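PDB 2ON5: Na Glutathione S-transferase 2 from Necator americanus, which binds glutathione and, as a member of the glutathione S-transferase family, probably catalyses its conjugation to electrophilic compounds. Local coordinates for residues Y4-F9 with P17-F22; P52-D57 with A68-R73; L61-A66 with Q94-I99. All coordinates share one frame; numbering follows the deposited sequence.

Interaction 1. Residues Y4-F9 with P17-F22; sequences YKLTYF and PIRQIF. With GSH (glutathione), chain V.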
loop_
_atom_site.group_PDB
_atom_site.type_symbol
_atom_site.label_atom_id
_atom_site.label_comp_id
_atom_site.label_asym_id
_atom_site.label_seq_id
_atom_site.Cartn_x
_atom_site.Cartn_y
_atom_site.Cartn_z
ATOM N N TYR A 4 -8.583 -0.167 22.436
ATOM C CA TYR A 4 -8.324 -0.722 21.108
ATOM C C TYR A 4 -8.856 -2.140 20.927
ATOM O O TYR A 4 -8.682 -3.014 21.800
ATOM C CB TYR A 4 -6.834 -0.745 20.819
ATOM C CG TYR A 4 -6.166 0.615 20.811
ATOM C CD1 TYR A 4 -5.431 1.056 21.917
ATOM C CD2 TYR A 4 -6.272 1.460 19.696
ATOM C CE1 TYR A 4 -4.808 2.294 21.907
ATOM C CE2 TYR A 4 -5.634 2.699 19.683
ATOM C CZ TYR A 4 -4.919 3.105 20.791
ATOM O OH TYR A 4 -4.286 4.331 20.788
ATOM N N LYS A 5 -9.491 -2.355 19.780
ATOM C CA LYS A 5 -9.938 -3.687 19.376
ATOM C C LYS A 5 -9.335 -3.988 18.003
ATOM O O LYS A 5 -9.442 -3.159 17.081
ATOM C CB LYS A 5 -11.474 -3.741 19.294
ATOM C CG LYS A 5 -12.021 -5.127 18.888
ATOM C CD LYS A 5 -13.529 -5.200 19.003
ATOM C CE LYS A 5 -14.196 -4.237 18.040
ATOM N NZ LYS A 5 -15.583 -4.632 17.661
ATOM N N LEU A 6 -8.677 -5.143 17.867
ATOM C CA LEU A 6 -8.293 -5.618 16.543
ATOM C C LEU A 6 -9.100 -6.840 16.153
ATOM O O LEU A 6 -9.096 -7.858 16.876
ATOM C CB LEU A 6 -6.820 -5.974 16.497
ATOM C CG LEU A 6 -6.209 -6.339 15.143
ATOM C CD1 LEU A 6 -6.237 -5.097 14.213
ATOM C CD2 LEU A 6 -4.812 -6.863 15.358
ATOM N N THR A 7 -9.753 -6.766 14.990
ATOM C CA THR A 7 -10.507 -7.931 14.485
ATOM C C THR A 7 -9.811 -8.534 13.249
ATOM O O THR A 7 -9.464 -7.809 12.299
ATOM C CB THR A 7 -11.973 -7.588 14.172
ATOM O OG1 THR A 7 -12.605 -7.024 15.334
ATOM C CG2 THR A 7 -12.739 -8.860 13.747
ATOM N N TYR A 8 -9.567 -9.843 13.308
ATOM C CA TYR A 8 -8.933 -10.577 12.205
ATOM C C TYR A 8 -9.299 -12.068 12.304
ATOM O O TYR A 8 -10.159 -12.448 13.103
ATOM C CB TYR A 8 -7.410 -10.375 12.232
ATOM C CG TYR A 8 -6.720 -10.864 10.987
ATOM C CD1 TYR A 8 -7.070 -10.370 9.717
ATOM C CD2 TYR A 8 -5.745 -11.845 11.058
ATOM C CE1 TYR A 8 -6.438 -10.845 8.575
ATOM C CE2 TYR A 8 -5.116 -12.320 9.914
ATOM C CZ TYR A 8 -5.469 -11.826 8.691
ATOM O OH TYR A 8 -4.825 -12.287 7.562
ATOM N N PHE A 9 -8.685 -12.899 11.466
ATOM C CA PHE A 9 -8.873 -14.338 11.576
ATOM C C PHE A 9 -8.049 -14.883 12.742
ATOM O O PHE A 9 -7.195 -14.173 13.292
ATOM C CB PHE A 9 -8.455 -15.039 10.275
ATOM C CG PHE A 9 -9.317 -14.711 9.107
ATOM C CD1 PHE A 9 -10.633 -15.138 9.060
ATOM C CD2 PHE A 9 -8.800 -13.994 8.033
ATOM C CE1 PHE A 9 -11.439 -14.850 7.962
ATOM C CE2 PHE A 9 -9.611 -13.684 6.930
ATOM C CZ PHE A 9 -10.929 -14.127 6.902
ATOM N N PRO A 17 1.871 -8.177 12.406
ATOM C CA PRO A 17 2.720 -7.014 12.729
ATOM C C PRO A 17 2.015 -5.974 13.609
ATOM O O PRO A 17 2.680 -5.313 14.385
ATOM C CB PRO A 17 3.066 -6.424 11.353
ATOM C CG PRO A 17 2.924 -7.629 10.381
ATOM C CD PRO A 17 1.751 -8.395 10.945
ATOM N N ILE A 18 0.694 -5.853 13.491
ATOM C CA ILE A 18 -0.090 -4.886 14.287
ATOM C C ILE A 18 -0.107 -5.366 15.744
ATOM O O ILE A 18 0.115 -4.587 16.692
ATOM C CB ILE A 18 -1.529 -4.751 13.746
ATOM C CG1 ILE A 18 -1.546 -4.056 12.373
ATOM C CG2 ILE A 18 -2.437 -4.014 14.739
ATOM C CD1 ILE A 18 -2.731 -4.522 11.481
ATOM N N ARG A 19 -0.354 -6.656 15.926
ATOM C CA ARG A 19 -0.277 -7.222 17.274
ATOM C C ARG A 19 1.129 -6.979 17.889
ATOM O O ARG A 19 1.266 -6.845 19.108
ATOM C CB ARG A 19 -0.595 -8.717 17.272
ATOM C CG ARG A 19 -1.969 -9.067 16.730
ATOM C CD ARG A 19 -2.348 -10.517 17.072
ATOM N NE ARG A 19 -3.566 -10.938 16.399
ATOM C CZ ARG A 19 -3.604 -11.764 15.365
ATOM N NH1 ARG A 19 -2.467 -12.209 14.857
ATOM N NH2 ARG A 19 -4.775 -12.111 14.824
ATOM N N GLN A 20 2.155 -6.957 17.050
ATOM C CA GLN A 20 3.534 -6.829 17.552
ATOM C C GLN A 20 3.844 -5.381 17.861
ATOM O O GLN A 20 4.642 -5.114 18.733
ATOM C CB GLN A 20 4.569 -7.433 16.592
ATOM C CG GLN A 20 4.453 -8.981 16.588
ATOM C CD GLN A 20 5.336 -9.685 15.575
ATOM O OE1 GLN A 20 5.174 -10.890 15.333
ATOM N NE2 GLN A 20 6.266 -8.945 14.963
ATOM N N ILE A 21 3.219 -4.467 17.138
ATOM C CA ILE A 21 3.304 -3.036 17.497
ATOM C C ILE A 21 2.722 -2.819 18.902
ATOM O O ILE A 21 3.340 -2.143 19.749
ATOM C CB ILE A 21 2.587 -2.152 16.488
ATOM C CG1 ILE A 21 3.356 -2.172 15.146
ATOM C CG2 ILE A 21 2.390 -0.725 17.093
ATOM C CD1 ILE A 21 2.538 -1.605 13.922
ATOM N N PHE A 22 1.560 -3.417 19.168
ATOM C CA PHE A 22 0.955 -3.282 20.516
ATOM C C PHE A 22 1.865 -3.841 21.598
ATOM O O PHE A 22 2.012 -3.236 22.668
ATOM C CB PHE A 22 -0.417 -3.967 20.614
ATOM C CG PHE A 22 -1.545 -3.214 19.969
ATOM C CD1 PHE A 22 -1.891 -1.935 20.394
ATOM C CD2 PHE A 22 -2.319 -3.821 18.974
ATOM C CE1 PHE A 22 -2.944 -1.250 19.814
ATOM C CE2 PHE A 22 -3.419 -3.139 18.400
ATOM C CZ PHE A 22 -3.714 -1.854 18.816
HETATM N N1 GSH V . -5.089 -4.584 1.425
HETATM C CA1 GSH V . -5.414 -5.702 2.345
HETATM C C1 GSH V . -4.944 -5.362 3.756
HETATM O O11 GSH V . -3.707 -5.233 3.869
HETATM O O12 GSH V . -5.686 -5.211 4.768
HETATM C CB1 GSH V . -6.865 -6.177 2.230
HETATM C CG1 GSH V . -7.303 -7.099 3.363
HETATM C CD1 GSH V . -7.721 -8.496 2.916
HETATM O OE1 GSH V . -7.376 -9.036 1.646
HETATM N N2 GSH V . -8.436 -9.137 3.845
HETATM C CA2 GSH V . -8.593 -10.573 4.030
HETATM C C2 GSH V . -10.055 -10.907 4.219
HETATM O O2 GSH V . -10.979 -9.968 4.741
HETATM C CB2 GSH V . -7.798 -11.013 5.249
HETATM S SG2 GSH V . -6.211 -11.834 4.907
HETATM N N3 GSH V . -10.452 -12.119 3.834
HETATM C CA3 GSH V . -11.853 -12.491 3.842
HETATM C C3 GSH V . -12.740 -11.762 2.853
HETATM O O31 GSH V . -12.247 -11.036 1.960
HETATM O O32 GSH V . -13.986 -11.882 2.907
#
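Tyr4, Leu6 and Tyr8 of strand 4-9 meet Ile18, Arg19 and Phe22 of helix 16-25. This is the first beta-alpha step of the thioredoxin-like domain of a glutathione S-transferase, part of the beta-alpha-beta unit completed by strand 30-34. The strand and helix segments run nearly antiparallel, at 156°, with axes 10.6 Å apart. Alternate strand residues point to the helix.

At one end Phe22 CE1 lies over one face of the Tyr4 ring, toward that ring's rim, 3.9 Å from Tyr4 CG. The two ring planes meet obliquely. Tyr29 stacks on Phe22.

Leu6 fills the middle. Its CG lies anti to the backbone N (chi1 -173°), which sends the branched end to the helix. There Leu6 CD2 packs 3.8 Å from Ile18 CG2. The same methyl touches Arg19 CG, and these two side chains cross at about a right angle.

Arg19 is extended from CG to NE and runs past Leu6 to the far end of the strand. Its guanidinium plane is 58° from the ring plane of Tyr8, and Arg19 NH2 sits at the ring edge, 3.9 Å from Tyr8 CD2. Arg19 NH2 comes closer still to Phe9 O, at 3.5 Å, with that oxygen near the guanidinium plane. Arg19 is gripped by salt bridges to Asp31 and Glu16, and Arg19 NH1 also bonds to Gly11 O, which ties the helix to the loop after the strand.

Tyr8 and Phe9 line the glutathione pocket. The rim of Phe9 meets the glycyl part of the ligand, with Phe9 CE2 3.6 Å from glutathione N3. Tyr8 OH is hydrogen-bonded with Leu14 N and lies 3.0 Å from glutathione SG2.

Interaction 2. Residues P52-D57 with A68-R73; sequences PVLEED and ARYLSR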
loop_
_atom_site.group_PDB
_atom_site.type_symbol
_atom_site.label_atom_id
_atom_site.label_comp_id
_atom_site.label_asym_id
_atom_site.label_seq_id
_atom_site.Cartn_x
_atom_site.Cartn_y
_atom_site.Cartn_z
ATOM N N PRO A 52 -7.810 -7.183 8.368
ATOM C CA PRO A 52 -8.073 -6.696 9.739
ATOM C C PRO A 52 -8.767 -5.332 9.814
ATOM O O PRO A 52 -8.635 -4.502 8.893
ATOM C CB PRO A 52 -6.667 -6.609 10.354
ATOM C CG PRO A 52 -5.764 -6.225 9.122
ATOM C CD PRO A 52 -6.383 -7.058 7.990
ATOM N N VAL A 53 -9.479 -5.093 10.915
ATOM C CA VAL A 53 -10.015 -3.759 11.206
ATOM C C VAL A 53 -9.694 -3.412 12.655
ATOM O O VAL A 53 -9.903 -4.247 13.563
ATOM C CB VAL A 53 -11.551 -3.676 10.977
ATOM C CG1 VAL A 53 -12.147 -2.312 11.456
ATOM C CG2 VAL A 53 -11.865 -3.904 9.520
ATOM N N LEU A 54 -9.179 -2.193 12.842
ATOM C CA LEU A 54 -8.906 -1.641 14.165
ATOM C C LEU A 54 -10.104 -0.788 14.606
ATOM O O LEU A 54 -10.678 -0.057 13.805
ATOM C CB LEU A 54 -7.621 -0.771 14.169
ATOM C CG LEU A 54 -7.239 -0.074 15.501
ATOM C CD1 LEU A 54 -6.668 -1.087 16.506
ATOM C CD2 LEU A 54 -6.258 1.074 15.321
ATOM N N GLU A 55 -10.471 -0.880 15.878
ATOM C CA GLU A 55 -11.351 0.120 16.476
ATOM C C GLU A 55 -10.606 0.867 17.554
ATOM O O GLU A 55 -9.955 0.250 18.401
ATOM C CB GLU A 55 -12.621 -0.499 17.053
ATOM C CG GLU A 55 -13.695 -0.643 16.023
ATOM C CD GLU A 55 -15.010 -1.197 16.577
ATOM O OE1 GLU A 55 -15.336 -0.955 17.755
ATOM O OE2 GLU A 55 -15.704 -1.881 15.813
ATOM N N GLU A 56 -10.646 2.192 17.498
ATOM C CA GLU A 56 -10.096 2.986 18.595
ATOM C C GLU A 56 -11.243 3.803 19.173
ATOM O O GLU A 56 -11.796 4.667 18.494
ATOM C CB GLU A 56 -8.950 3.909 18.159
ATOM C CG GLU A 56 -8.393 4.739 19.365
ATOM C CD GLU A 56 -7.397 5.834 18.991
ATOM O OE1 GLU A 56 -6.583 5.657 18.077
ATOM O OE2 GLU A 56 -7.432 6.908 19.628
ATOM N N ASP A 57 -11.620 3.511 20.410
ATOM C CA ASP A 57 -12.784 4.187 21.013
ATOM C C ASP A 57 -13.997 4.152 20.089
ATOM O O ASP A 57 -14.722 5.141 19.915
ATOM C CB ASP A 57 -12.412 5.612 21.474
ATOM C CG ASP A 57 -11.439 5.611 22.666
ATOM O OD1 ASP A 57 -11.146 4.514 23.208
ATOM O OD2 ASP A 57 -10.984 6.710 23.099
ATOM N N ALA A 68 -1.174 -0.365 10.654
ATOM C CA ALA A 68 0.189 -0.481 11.163
ATOM C C ALA A 68 0.849 0.892 11.281
ATOM O O ALA A 68 1.497 1.187 12.291
ATOM C CB ALA A 68 1.056 -1.412 10.268
ATOM N N ARG A 69 0.690 1.719 10.249
ATOM C CA ARG A 69 1.359 3.049 10.210
ATOM C C ARG A 69 0.772 3.967 11.299
ATOM O O ARG A 69 1.507 4.653 12.004
ATOM C CB ARG A 69 1.179 3.726 8.852
ATOM C CG ARG A 69 1.915 5.105 8.696
ATOM C CD ARG A 69 1.770 5.685 7.260
ATOM N NE ARG A 69 2.226 4.684 6.307
ATOM C CZ ARG A 69 1.444 3.909 5.558
ATOM N NH1 ARG A 69 0.126 4.050 5.560
ATOM N NH2 ARG A 69 1.999 2.984 4.794
ATOM N N TYR A 70 -0.553 3.978 11.392
ATOM C CA TYR A 70 -1.255 4.785 12.414
ATOM C C TYR A 70 -0.738 4.517 13.852
ATOM O O TYR A 70 -0.380 5.444 14.594
ATOM C CB TYR A 70 -2.764 4.531 12.333
ATOM C CG TYR A 70 -3.530 5.252 13.443
ATOM C CD1 TYR A 70 -3.598 6.648 13.454
ATOM C CD2 TYR A 70 -4.121 4.539 14.494
ATOM C CE1 TYR A 70 -4.259 7.330 14.459
ATOM C CE2 TYR A 70 -4.818 5.214 15.528
ATOM C CZ TYR A 70 -4.856 6.610 15.507
ATOM O OH TYR A 70 -5.509 7.313 16.502
ATOM N N LEU A 71 -0.719 3.243 14.245
ATOM C CA LEU A 71 -0.156 2.840 15.543
ATOM C C LEU A 71 1.354 3.047 15.651
ATOM O O LEU A 71 1.859 3.448 16.713
ATOM C CB LEU A 71 -0.529 1.388 15.885
ATOM C CG LEU A 71 -2.020 1.074 15.887
ATOM C CD1 LEU A 71 -2.267 -0.427 15.831
ATOM C CD2 LEU A 71 -2.794 1.776 17.046
ATOM N N SER A 72 2.082 2.825 14.558
ATOM C CA SER A 72 3.522 3.029 14.603
ATOM C C SER A 72 3.842 4.515 14.792
ATOM O O SER A 72 4.739 4.863 15.541
ATOM C CB SER A 72 4.189 2.513 13.341
ATOM O OG SER A 72 4.089 1.106 13.326
ATOM N N ARG A 73 3.105 5.388 14.117
ATOM C CA ARG A 73 3.299 6.827 14.357
ATOM C C ARG A 73 3.011 7.201 15.801
ATOM O O ARG A 73 3.689 8.051 16.380
ATOM C CB ARG A 73 2.450 7.662 13.416
ATOM C CG ARG A 73 3.048 7.719 12.007
ATOM C CD ARG A 73 2.500 8.831 11.102
ATOM N NE ARG A 73 1.626 9.789 11.762
ATOM C CZ ARG A 73 0.894 10.715 11.115
ATOM N NH1 ARG A 73 0.928 10.797 9.789
ATOM N NH2 ARG A 73 0.082 11.519 11.796
#
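Strand 53-56 and the helix segment 68-73 run in roughly the same direction, at 40°, with axes 10.9 Å apart and Leu54 nearest Ala68 by CA position. Leu54 and Glu56 both point from the strand to the helix. They meet Tyr70 and Leu71 in the N-terminal, thioredoxin-like domain, where helix 64-75 packs on the sheet.

Leu54 and Leu71 reach toward each other tip to tip. Their CD2 methyls touch, Leu54 CD2 to Leu71 CD2, at 3.9 Å. Leu54 CD2 also lies 4.2 Å from Tyr70 CD2, and here the side chains cross at about a right angle. Phe22 of helix 16-25 and Tyr4 of strand 4-9 touch both leucines and close this apolar cluster.

Glu56 stretches out fully, with CG anti to its own N, and brings its carboxylate to the edge of the Tyr70 ring. The two planes are nearly coplanar, 28° apart. Tyr70 OH donates to Glu56 OE1 over a short 2.5 Å. The hydroxyl comes in on the syn side, 22° out of the carboxylate plane. Lys74 makes a weak bond to the same hydroxyl and a long, weak ion pair with Glu56 OE1. The Tyr70 ring also meets Phe83 of the second subunit edge to face, so it belongs to the dimer interface as well.

The contact thus pairs a buried tyrosine hydroxyl with a carboxylate at the border of an apolar layer. The short bond from Tyr70 OH holds the carboxylate in place, and the nearby ammonium group of Lys74 would probably favour the charged form of Glu56.

Interaction 3. Residues L61-A66 with Q94-I99; sequences LAQSFA and QYKDYI. With GSH (glutathione), chain V; GSH (glutathione), chain B; EDO (1,2-ethanediol), chain P; EDO (1,2-ethanediol), chain O.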
loop_
_atom_site.group_PDB
_atom_site.type_symbol
_atom_site.label_atom_id
_atom_site.label_comp_id
_atom_site.label_asym_id
_atom_site.label_seq_id
_atom_site.Cartn_x
_atom_site.Cartn_y
_atom_site.Cartn_z
ATOM N N LEU A 61 -10.917 1.711 11.694
ATOM C CA LEU A 61 -9.885 1.949 10.698
ATOM C C LEU A 61 -9.563 0.603 10.061
ATOM O O LEU A 61 -9.099 -0.311 10.762
ATOM C CB LEU A 61 -8.631 2.506 11.361
ATOM C CG LEU A 61 -7.427 2.753 10.466
ATOM C CD1 LEU A 61 -7.742 3.796 9.327
ATOM C CD2 LEU A 61 -6.221 3.169 11.329
ATOM N N ALA A 62 -9.849 0.488 8.761
ATOM C CA ALA A 62 -9.497 -0.689 7.979
ATOM C C ALA A 62 -8.103 -0.587 7.300
ATOM O O ALA A 62 -7.421 0.438 7.401
ATOM C CB ALA A 62 -10.592 -0.973 6.946
ATOM N N GLN A 63 -7.707 -1.655 6.606
ATOM C CA GLN A 63 -6.451 -1.772 5.854
ATOM C C GLN A 63 -5.201 -1.965 6.708
ATOM O O GLN A 63 -4.743 -1.050 7.397
ATOM C CB GLN A 63 -6.285 -0.630 4.809
ATOM C CG GLN A 63 -7.248 -0.793 3.643
ATOM C CD GLN A 63 -6.773 -1.860 2.644
ATOM O OE1 GLN A 63 -5.700 -2.454 2.806
ATOM N NE2 GLN A 63 -7.581 -2.099 1.606
ATOM N N SER A 64 -4.612 -3.160 6.622
ATOM C CA SER A 64 -3.533 -3.553 7.538
ATOM C C SER A 64 -2.366 -2.548 7.602
ATOM O O SER A 64 -1.899 -2.239 8.699
ATOM C CB SER A 64 -3.015 -4.967 7.227
ATOM O OG SER A 64 -2.396 -4.991 5.934
ATOM N N PHE A 65 -1.911 -2.030 6.457
ATOM C CA PHE A 65 -0.823 -1.022 6.453
ATOM C C PHE A 65 -1.253 0.326 6.995
ATOM O O PHE A 65 -0.457 1.000 7.651
ATOM C CB PHE A 65 -0.176 -0.874 5.075
ATOM C CG PHE A 65 0.548 -2.135 4.608
ATOM C CD1 PHE A 65 -0.155 -3.184 4.002
ATOM C CD2 PHE A 65 1.909 -2.292 4.828
ATOM C CE1 PHE A 65 0.517 -4.379 3.579
ATOM C CE2 PHE A 65 2.595 -3.452 4.398
ATOM C CZ PHE A 65 1.904 -4.495 3.773
ATOM N N ALA A 66 -2.497 0.742 6.715
ATOM C CA ALA A 66 -2.993 1.994 7.302
ATOM C C ALA A 66 -3.025 1.856 8.830
ATOM O O ALA A 66 -2.637 2.772 9.572
ATOM C CB ALA A 66 -4.356 2.352 6.758
ATOM N N GLN A 94 7.031 -2.139 -0.928
ATOM C CA GLN A 94 7.717 -3.198 -1.691
ATOM C C GLN A 94 7.385 -4.605 -1.133
ATOM O O GLN A 94 7.132 -5.568 -1.897
ATOM C CB GLN A 94 9.236 -2.973 -1.731
ATOM C CG GLN A 94 9.971 -4.000 -2.627
ATOM C CD GLN A 94 9.778 -3.688 -4.114
ATOM O OE1 GLN A 94 9.235 -2.643 -4.478
ATOM N NE2 GLN A 94 10.209 -4.614 -4.983
ATOM N N TYR A 95 7.395 -4.718 0.184
ATOM C CA TYR A 95 6.882 -5.923 0.883
ATOM C C TYR A 95 5.443 -6.317 0.459
ATOM O O TYR A 95 5.153 -7.499 0.232
ATOM C CB TYR A 95 6.929 -5.689 2.390
ATOM C CG TYR A 95 6.294 -6.831 3.187
ATOM C CD1 TYR A 95 6.980 -8.032 3.376
ATOM C CD2 TYR A 95 5.009 -6.697 3.730
ATOM C CE1 TYR A 95 6.382 -9.107 4.128
ATOM C CE2 TYR A 95 4.393 -7.753 4.474
ATOM C CZ TYR A 95 5.089 -8.943 4.657
ATOM O OH TYR A 95 4.521 -9.985 5.354
ATOM N N LYS A 96 4.541 -5.335 0.398
ATOM C CA LYS A 96 3.164 -5.553 -0.025
ATOM C C LYS A 96 3.113 -6.079 -1.467
ATOM O O LYS A 96 2.343 -7.012 -1.746
ATOM C CB LYS A 96 2.324 -4.277 0.085
ATOM C CG LYS A 96 0.873 -4.476 -0.319
ATOM C CD LYS A 96 0.060 -3.210 -0.100
ATOM C CE LYS A 96 -1.287 -3.558 0.479
ATOM N NZ LYS A 96 -1.829 -2.380 1.188
ATOM N N ASP A 97 3.923 -5.492 -2.362
ATOM C CA ASP A 97 4.059 -6.013 -3.751
ATOM C C ASP A 97 4.493 -7.487 -3.778
ATOM O O ASP A 97 3.948 -8.299 -4.540
ATOM C CB ASP A 97 5.082 -5.176 -4.563
ATOM C CG ASP A 97 4.549 -3.793 -4.973
ATOM O OD1 ASP A 97 5.348 -2.975 -5.496
ATOM O OD2 ASP A 97 3.345 -3.517 -4.774
ATOM N N TYR A 98 5.503 -7.821 -2.979
ATOM C CA TYR A 98 6.003 -9.213 -2.873
ATOM C C TYR A 98 4.929 -10.168 -2.366
ATOM O O TYR A 98 4.718 -11.254 -2.939
ATOM C CB TYR A 98 7.231 -9.247 -1.955
ATOM C CG TYR A 98 7.600 -10.617 -1.385
ATOM C CD1 TYR A 98 8.245 -11.573 -2.174
ATOM C CD2 TYR A 98 7.328 -10.931 -0.050
ATOM C CE1 TYR A 98 8.598 -12.832 -1.651
ATOM C CE2 TYR A 98 7.683 -12.167 0.487
ATOM C CZ TYR A 98 8.313 -13.118 -0.322
ATOM O OH TYR A 98 8.659 -14.359 0.198
ATOM N N ILE A 99 4.243 -9.770 -1.301
ATOM C CA ILE A 99 3.137 -10.554 -0.778
ATOM C C ILE A 99 2.015 -10.785 -1.806
ATOM O O ILE A 99 1.412 -11.866 -1.862
ATOM C CB ILE A 99 2.585 -9.927 0.523
ATOM C CG1 ILE A 99 3.654 -9.976 1.645
ATOM C CG2 ILE A 99 1.230 -10.591 0.936
ATOM C CD1 ILE A 99 4.111 -11.366 2.066
HETATM N N1 GSH V . -5.089 -4.584 1.425
HETATM C CA1 GSH V . -5.414 -5.702 2.345
HETATM C C1 GSH V . -4.944 -5.362 3.756
HETATM O O11 GSH V . -3.707 -5.233 3.869
HETATM O O12 GSH V . -5.686 -5.211 4.768
HETATM C CB1 GSH V . -6.865 -6.177 2.230
HETATM C CG1 GSH V . -7.303 -7.099 3.363
HETATM C CD1 GSH V . -7.721 -8.496 2.916
HETATM O OE1 GSH V . -7.376 -9.036 1.646
HETATM N N2 GSH V . -8.436 -9.137 3.845
HETATM C CA2 GSH V . -8.593 -10.573 4.030
HETATM C C2 GSH V . -10.055 -10.907 4.219
HETATM O O2 GSH V . -10.979 -9.968 4.741
HETATM C CB2 GSH V . -7.798 -11.013 5.249
HETATM S SG2 GSH V . -6.211 -11.834 4.907
HETATM N N3 GSH V . -10.452 -12.119 3.834
HETATM C CA3 GSH V . -11.853 -12.491 3.842
HETATM C C3 GSH V . -12.740 -11.762 2.853
HETATM O O31 GSH V . -12.247 -11.036 1.960
HETATM O O32 GSH V . -13.986 -11.882 2.907
HETATM N N1 GSH B . 3.806 -0.557 -6.022
HETATM C CA1 GSH B . 3.996 0.174 -7.292
HETATM C C1 GSH B . 4.058 1.666 -6.986
HETATM O O11 GSH B . 4.979 2.458 -7.280
HETATM O O12 GSH B . 3.075 2.123 -6.402
HETATM C CB1 GSH B . 5.118 -0.455 -8.145
HETATM C CG1 GSH B . 5.777 0.435 -9.198
HETATM C CD1 GSH B . 5.586 -0.104 -10.612
HETATM O OE1 GSH B . 4.812 -1.254 -10.887
HETATM N N2 GSH B . 6.191 0.591 -11.579
HETATM C CA2 GSH B . 6.124 0.231 -12.986
HETATM C C2 GSH B . 7.460 -0.139 -13.578
HETATM O O2 GSH B . 8.628 0.407 -13.050
HETATM C CB2 GSH B . 5.556 1.433 -13.709
HETATM S SG2 GSH B . 3.758 1.503 -13.583
HETATM N N3 GSH B . 7.490 -0.994 -14.611
HETATM C CA3 GSH B . 8.690 -1.223 -15.395
HETATM C C3 GSH B . 9.601 -2.313 -14.863
HETATM O O31 GSH B . 10.691 -2.564 -15.442
HETATM O O32 GSH B . 9.296 -2.983 -13.853
HETATM C C1 EDO P . 0.946 -9.442 4.773
HETATM O O1 EDO P . 2.140 -10.051 5.228
HETATM C C2 EDO P . 1.172 -7.941 4.646
HETATM O O2 EDO P . 0.997 -7.606 3.289
HETATM C C1 EDO O . 1.119 -5.675 7.196
HETATM O O1 EDO O . -0.005 -6.478 6.820
HETATM C C2 EDO O . 0.658 -4.587 8.155
HETATM O O2 EDO O . 0.082 -5.271 9.265
HETATM O O HOH W 1 -3.125 -1.912 3.795
#
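Phe65 presents its ring edge to Tyr95, and the edge of Tyr95 answers it, Phe65 CZ lying 3.8 Å from Tyr95 CD2 near both ring planes. Over one face of Phe65 lies C1 of an ethanediol molecule, probably from the crystallisation liquor. Glutathione O11 and O2 of a second ethanediol also lie at the Phe65 edge. Ile99 CG1 covers one face of Tyr95.

Lys96 runs obliquely along the Phe65 ring. Lys96 CB and CE lie against Phe65 CZ and CE1, and Lys96 NZ ends 3.4 Å from Phe65 CD1. The lysine chain leaves its backbone with CG anti to N (chi1 -179°) and bends at chi3, which carries the ammonium past the ring to a water. That water accepts from Lys96 NZ and from Phe65 N. It lies 2.8 Å from Gln63 OE1 and can donate to it. It thus joins the two segments where no direct hydrogen bond does.

The same corner holds the gamma-glutamyl end of glutathione. Gln63 OE1 accepts from glutathione N1 at 2.6 Å. Ser64 N gives a straight bond to glutathione O12, 3.0 Å long at 170°. Ser64 OG also lies very close to glutathione O11, a length to be read with caution. With Gln63 at the N-cap, the start of the helix faces the carboxylate and would probably stabilise its charge. Asp97 of the second subunit also binds the ligand and Gln63 NE2.

The contact joins two domains. It sits where strand 59-62 turns into helix 64-75, against helix 82-101. Helix 155-168 packs on Tyr95 and Ile99, and the second subunit adjoins Gln63 and Phe65.

Interactions 1 and 2 lie on the same sheet, their centres about 8 Å apart, and strands 4-9 and 53-56 are neighbours in it. Helices 16-25 and 64-75 also touch, through Ile21 and Ser72. Interaction 1 closes along the chain before the other two open. Interactions 2 and 3 alternate in sequence, share helix 64-75 and have centres about 13 Å apart. The centres of interactions 1 and 3 are about 14 Å apart, and interaction 3 reaches helix 82-101 of the all-helical part. Interaction 1 meets the cysteinyl and glycyl parts of one glutathione, interaction 3 its gamma-glutamyl end. Interactions 2 and 3 both reach the second subunit, so sheet, ligand site and dimer interface are linked.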